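Local coordinates for protein Sqt1 (Chaetomium thermophilum, PDB 4ZOY) that probably acts as a dedicated chaperone that captures a nascent ribosomal protein during its synthesis, and is built as a WD40-repeat beta-propeller, at residues Ala322-Gln327 and Ala353-Ser358. Numbering follows the deposited sequence. Where two conformers were deposited one is given.
Sequences ASLQIQ and AVFDTS
The CD1 methyl of Leu324 sits over the centre of the Phe355 ring, 3.6 Å from its centroid and only 5° off the ring normal, a well-centred CH-pi contact. The two side chains approach from opposite directions, each with CG anti to its own carbonyl carbon; the torsions of Leu324 (chi1 -41°, chi2 163°) set CD1 over the ring and leave CD2 beyond its rim, on the CD1-CE1 side of Phe355. Ile326 comes from another side: it slides past the phenylalanine and brings CG1 to the ring's edge, 3.8 Å from Phe355 CE1. Ile273 and Leu363 also touch the ring.

Farther along, the amide of Gln327 lies against the methyl of Ala353, with Gln327 OE1 3.5 Å from Ala353 CB. Gln327 NE2 and the backbone N of Ala353 are both donors and do not bond; NE2 instead hydrogen-bonds to Ala345 O and Ser351 OG, which together hold the rotation of the amide.

Strand 320-324 closes one four-stranded blade of the propeller and 352-356 is the third strand of the next; Leu324 belongs to the former, while Ile326 and Gln327 lie on the connection leading to strand 331-336. With an alanine at Phe355 the ring goes, and a gap is likely to open beside Leu324 CD1 and Ile326 CG1, between the blades. With no hydrogen bond between the segments, cohesion here rests on dispersion and the exclusion of water.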
loop_
_atom_site.group_PDB
_atom_site.type_symbol
_atom_site.label_atom_id
_atom_site.label_comp_id
_atom_site.label_asym_id
_atom_site.label_seq_id
_atom_site.Cartn_x
_atom_site.Cartn_y
_atom_site.Cartn_z
ATOM N N ALA A 322 -22.913 1.846 -1.435
ATOM C CA ALA A 322 -22.879 0.863 -2.491
ATOM C C ALA A 322 -22.217 -0.405 -2.001
ATOM O O ALA A 322 -21.516 -0.365 -1.078
ATOM C CB ALA A 322 -22.165 1.391 -3.712
ATOM N N SER A 323 -22.714 -1.515 -2.602
ATOM C CA SER A 323 -22.125 -2.816 -2.327
ATOM C C SER A 323 -21.822 -3.463 -3.663
ATOM O O SER A 323 -22.626 -3.378 -4.585
ATOM C CB SER A 323 -23.063 -3.704 -1.503
ATOM O OG SER A 323 -23.249 -3.185 -0.198
ATOM N N LEU A 324 -20.711 -4.065 -3.729
ATOM C CA LEU A 324 -20.242 -4.702 -4.939
ATOM C C LEU A 324 -19.691 -6.097 -4.864
ATOM O O LEU A 324 -18.915 -6.426 -4.052
ATOM C CB LEU A 324 -19.172 -3.845 -5.646
ATOM C CG LEU A 324 -19.398 -2.344 -5.684
ATOM C CD1 LEU A 324 -18.125 -1.584 -6.011
ATOM C CD2 LEU A 324 -20.421 -2.020 -6.719
ATOM N N GLN A 325 -20.061 -6.882 -5.857
ATOM C CA GLN A 325 -19.574 -8.230 -5.953
ATOM C C GLN A 325 -19.673 -8.915 -7.282
ATOM O O GLN A 325 -20.653 -9.730 -7.592
ATOM C CB GLN A 325 -20.246 -9.111 -4.882
ATOM C CG GLN A 325 -19.654 -10.493 -4.667
ATOM C CD GLN A 325 -20.420 -11.351 -3.678
ATOM O OE1 GLN A 325 -21.557 -11.111 -3.366
ATOM N NE2 GLN A 325 -19.770 -12.344 -3.173
ATOM N N ILE A 326 -18.668 -8.443 -8.025
ATOM C CA ILE A 326 -18.392 -8.806 -9.390
ATOM C C ILE A 326 -17.299 -9.814 -9.460
ATOM O O ILE A 326 -17.293 -10.607 -10.220
ATOM C CB ILE A 326 -17.887 -7.555 -10.175
ATOM C CG1 ILE A 326 -18.933 -6.463 -10.245
ATOM C CG2 ILE A 326 -17.405 -7.898 -11.574
ATOM C CD1 ILE A 326 -20.234 -6.859 -10.907
ATOM N N GLN A 327 -16.314 -9.708 -8.651
ATOM C CA GLN A 327 -15.240 -10.686 -8.641
ATOM C C GLN A 327 -15.559 -11.841 -7.700
ATOM O O GLN A 327 -16.572 -11.811 -7.002
ATOM C CB GLN A 327 -13.933 -9.984 -8.265
ATOM C CG GLN A 327 -13.591 -8.913 -9.275
ATOM C CD GLN A 327 -12.741 -7.805 -8.697
ATOM O OE1 GLN A 327 -13.227 -6.979 -7.934
ATOM N NE2 GLN A 327 -11.463 -7.774 -9.074
ATOM N N ALA A 353 -11.300 -5.191 -11.415
ATOM C CA ALA A 353 -12.581 -4.598 -11.759
ATOM C C ALA A 353 -12.525 -3.090 -11.553
ATOM O O ALA A 353 -11.873 -2.600 -10.633
ATOM C CB ALA A 353 -13.694 -5.228 -10.937
ATOM N N VAL A 354 -13.176 -2.363 -12.447
ATOM C CA VAL A 354 -13.154 -0.908 -12.441
ATOM C C VAL A 354 -14.584 -0.418 -12.326
ATOM O O VAL A 354 -15.448 -0.828 -13.106
ATOM C CB VAL A 354 -12.496 -0.349 -13.713
ATOM C CG1 VAL A 354 -12.408 1.181 -13.671
ATOM C CG2 VAL A 354 -11.111 -0.960 -13.895
ATOM N N PHE A 355 -14.825 0.456 -11.352
ATOM C CA PHE A 355 -16.173 0.974 -11.090
ATOM C C PHE A 355 -16.221 2.494 -11.255
ATOM O O PHE A 355 -15.260 3.195 -10.915
ATOM C CB PHE A 355 -16.610 0.597 -9.674
ATOM C CG PHE A 355 -16.547 -0.873 -9.394
ATOM C CD1 PHE A 355 -17.627 -1.685 -9.697
ATOM C CD2 PHE A 355 -15.411 -1.449 -8.826
ATOM C CE1 PHE A 355 -17.589 -3.043 -9.441
ATOM C CE2 PHE A 355 -15.359 -2.816 -8.577
ATOM C CZ PHE A 355 -16.452 -3.617 -8.880
ATOM N N ASP A 356 -17.349 2.999 -11.745
ATOM C CA ASP A 356 -17.553 4.437 -11.940
ATOM C C ASP A 356 -18.131 5.096 -10.684
ATOM O O ASP A 356 -19.304 4.917 -10.349
ATOM C CB ASP A 356 -18.467 4.668 -13.144
ATOM C CG ASP A 356 -17.711 4.678 -14.474
ATOM O OD1 ASP A 356 -16.478 4.448 -14.484
ATOM O OD2 ASP A 356 -18.359 4.929 -15.513
ATOM N N THR A 357 -17.297 5.850 -9.975
ATOM C CA THR A 357 -17.660 6.371 -8.666
ATOM C C THR A 357 -18.726 7.462 -8.734
ATOM O O THR A 357 -19.358 7.750 -7.727
ATOM C CB THR A 357 -16.422 6.924 -7.931
ATOM O OG1 THR A 357 -15.908 8.059 -8.642
ATOM C CG2 THR A 357 -15.336 5.858 -7.846
ATOM N N SER A 358 -18.919 8.055 -9.909
ATOM C CA SER A 358 -19.933 9.086 -10.068
ATOM C C SER A 358 -21.218 8.496 -10.639
ATOM O O SER A 358 -22.138 9.232 -10.982
ATOM C CB SER A 358 -19.429 10.216 -10.967
ATOM O OG SER A 358 -19.179 9.746 -12.279
#